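Local atomic coordinates of type-2 restriction enzyme NlaIV (PDB entry 6QM2), a protein that cleaves double-stranded DNA at the sequence 5'-GGNNCC-3', cutting after the third nucleotide to give blunt ends with terminal 5'-phosphates. Residues Glu52-Trp57 / Leu126-Asp131. Residues are numbered along the deposited sequence; the frame is centred on the assembly and turned at random.
Sequences EWLGGW and LIFGYD
Trp53 and Leu54, neighbours on helix 44-60, meet Phe128 and Leu126, alternate residues of strand 124-132, and so give a worked example of how a helix covers one face of a beta sheet. Trp53 comes first along the helix. Its indole extends with CG anti to the backbone N (chi1 175°), which carries the six-membered ring forward until CZ3 of Trp53 lies 4.3 Å from CE2 of Phe128. The two rings approach obliquely, by their carbon atoms alone. The polar end of the indole is used across the dimer: the one N-H of NE1 is shared between the carbonyl oxygens of Leu33 and Val36 of the second subunit, whose Phe31 also meets the ring.

Leu54 follows and makes the closest approach. Both of its methyls reach one methyl of Leu126: Leu54 CD2 stands 3.6 Å from Leu126 CD2, and Leu54 CD1 lies 3.9 Å from the same carbon. CD1 of Leu54 also comes to the edge of the Phe128 ring, near its plane, 4.2 Å from Phe128 CZ. A single leucine thereby bridges two successive inward side chains of the strand.

The axes of the two segments pass 11.9 Å apart at an angle of 118°, a spacing bridged by side chains. Leu16 of helix 9-18 touches both leucines, while Val91 of the adjacent parallel strand 88-95 touches Leu54 and Phe128. The strand belongs to the mixed sheet of an enzyme assigned to the PDDEXK clan of nucleases. Since the four touching residues are buried and meet through carbon alone, cohesion here should come from dispersion and the exclusion of water; Trp53, adding a polar N-H grip to its packing on the second subunit, joins this helix-sheet contact to the dimer interface.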
loop_
_atom_site.group_PDB
_atom_site.type_symbol
_atom_site.label_atom_id
_atom_site.label_comp_id
_atom_site.label_asym_id
_atom_site.label_seq_id
_atom_site.Cartn_x
_atom_site.Cartn_y
_atom_site.Cartn_z
ATOM N N GLU A 52 -5.372 -2.869 13.829
ATOM C CA GLU A 52 -6.679 -3.499 13.596
ATOM C C GLU A 52 -6.794 -4.810 14.378
ATOM O O GLU A 52 -7.862 -5.138 14.896
ATOM C CB GLU A 52 -6.912 -3.789 12.100
ATOM C CG GLU A 52 -6.732 -2.618 11.137
ATOM C CD GLU A 52 -7.653 -1.455 11.436
ATOM O OE1 GLU A 52 -8.858 -1.567 11.133
ATOM O OE2 GLU A 52 -7.166 -0.430 11.962
ATOM N N TRP A 53 -5.689 -5.552 14.437
ATOM C CA TRP A 53 -5.618 -6.832 15.144
ATOM C C TRP A 53 -5.810 -6.693 16.647
ATOM O O TRP A 53 -6.506 -7.509 17.255
ATOM C CB TRP A 53 -4.279 -7.526 14.859
ATOM C CG TRP A 53 -4.067 -8.788 15.634
ATOM C CD1 TRP A 53 -4.437 -10.047 15.266
ATOM C CD2 TRP A 53 -3.436 -8.911 16.911
ATOM N NE1 TRP A 53 -4.074 -10.948 16.234
ATOM C CE2 TRP A 53 -3.457 -10.278 17.256
ATOM C CE3 TRP A 53 -2.858 -7.997 17.800
ATOM C CZ2 TRP A 53 -2.914 -10.759 18.454
ATOM C CZ3 TRP A 53 -2.314 -8.476 18.994
ATOM C CH2 TRP A 53 -2.350 -9.846 19.308
ATOM N N LEU A 54 -5.178 -5.685 17.247
ATOM C CA LEU A 54 -5.388 -5.396 18.665
ATOM C C LEU A 54 -6.857 -5.067 18.915
ATOM O O LEU A 54 -7.426 -5.503 19.911
ATOM C CB LEU A 54 -4.501 -4.251 19.146
ATOM C CG LEU A 54 -4.436 -4.099 20.667
ATOM C CD1 LEU A 54 -3.574 -5.189 21.285
ATOM C CD2 LEU A 54 -3.905 -2.729 21.049
ATOM N N GLY A 55 -7.462 -4.312 17.996
ATOM C CA GLY A 55 -8.910 -4.097 17.977
ATOM C C GLY A 55 -9.698 -5.393 18.076
ATOM O O GLY A 55 -10.577 -5.523 18.923
ATOM N N GLY A 56 -9.362 -6.356 17.222
ATOM C CA GLY A 56 -9.979 -7.683 17.254
ATOM C C GLY A 56 -9.687 -8.474 18.520
ATOM O O GLY A 56 -10.551 -9.197 19.006
ATOM N N TRP A 57 -8.468 -8.342 19.041
ATOM C CA TRP A 57 -8.052 -9.012 20.284
ATOM C C TRP A 57 -8.786 -8.478 21.507
ATOM O O TRP A 57 -9.182 -9.250 22.377
ATOM C CB TRP A 57 -6.546 -8.843 20.485
ATOM C CG TRP A 57 -5.981 -9.440 21.744
ATOM C CD1 TRP A 57 -5.455 -10.686 21.888
ATOM C CD2 TRP A 57 -5.841 -8.794 23.016
ATOM N NE1 TRP A 57 -5.004 -10.867 23.173
ATOM C CE2 TRP A 57 -5.230 -9.723 23.890
ATOM C CE3 TRP A 57 -6.179 -7.524 23.508
ATOM C CZ2 TRP A 57 -4.947 -9.426 25.230
ATOM C CZ3 TRP A 57 -5.895 -7.226 24.847
ATOM C CH2 TRP A 57 -5.285 -8.177 25.689
ATOM N N LEU A 126 1.457 1.620 22.971
ATOM C CA LEU A 126 1.737 0.190 22.850
ATOM C C LEU A 126 2.429 -0.015 21.510
ATOM O O LEU A 126 1.790 0.091 20.460
ATOM C CB LEU A 126 0.446 -0.632 22.931
ATOM C CG LEU A 126 0.578 -2.162 22.883
ATOM C CD1 LEU A 126 1.314 -2.688 24.107
ATOM C CD2 LEU A 126 -0.796 -2.807 22.763
ATOM N N ILE A 127 3.728 -0.305 21.550
ATOM C CA ILE A 127 4.561 -0.347 20.344
ATOM C C ILE A 127 4.989 -1.779 20.003
ATOM O O ILE A 127 5.698 -2.412 20.779
ATOM C CB ILE A 127 5.817 0.542 20.493
ATOM C CG1 ILE A 127 5.432 1.945 20.990
ATOM C CG2 ILE A 127 6.552 0.644 19.161
ATOM C CD1 ILE A 127 6.611 2.828 21.341
ATOM N N PHE A 128 4.574 -2.263 18.831
ATOM C CA PHE A 128 4.965 -3.587 18.326
ATOM C C PHE A 128 6.185 -3.487 17.407
ATOM O O PHE A 128 6.096 -2.912 16.319
ATOM C CB PHE A 128 3.820 -4.222 17.527
ATOM C CG PHE A 128 2.606 -4.551 18.346
ATOM C CD1 PHE A 128 1.682 -3.564 18.674
ATOM C CD2 PHE A 128 2.363 -5.856 18.758
ATOM C CE1 PHE A 128 0.553 -3.869 19.417
ATOM C CE2 PHE A 128 1.236 -6.168 19.500
ATOM C CZ PHE A 128 0.329 -5.173 19.829
ATOM N N GLY A 129 7.314 -4.045 17.840
ATOM C CA GLY A 129 8.482 -4.227 16.971
ATOM C C GLY A 129 8.365 -5.550 16.232
ATOM O O GLY A 129 8.760 -6.587 16.762
ATOM N N TYR A 130 7.821 -5.514 15.014
ATOM C CA TYR A 130 7.522 -6.737 14.251
ATOM C C TYR A 130 8.628 -7.128 13.270
ATOM O O TYR A 130 9.549 -6.352 13.010
ATOM C CB TYR A 130 6.176 -6.612 13.521
ATOM C CG TYR A 130 6.147 -5.667 12.334
ATOM C CD1 TYR A 130 6.532 -6.096 11.064
ATOM C CD2 TYR A 130 5.699 -4.356 12.472
ATOM C CE1 TYR A 130 6.497 -5.239 9.973
ATOM C CE2 TYR A 130 5.655 -3.492 11.386
ATOM C CZ TYR A 130 6.057 -3.939 10.139
ATOM O OH TYR A 130 6.016 -3.091 9.058
ATOM N N ASP A 131 8.511 -8.345 12.736
ATOM C CA ASP A 131 9.438 -8.884 11.730
ATOM C C ASP A 131 8.700 -9.870 10.827
ATOM O O ASP A 131 7.910 -10.678 11.318
ATOM C CB ASP A 131 10.615 -9.589 12.420
ATOM C CG ASP A 131 11.694 -10.045 11.441
ATOM O OD1 ASP A 131 11.475 -11.040 10.715
ATOM O OD2 ASP A 131 12.776 -9.418 11.417
#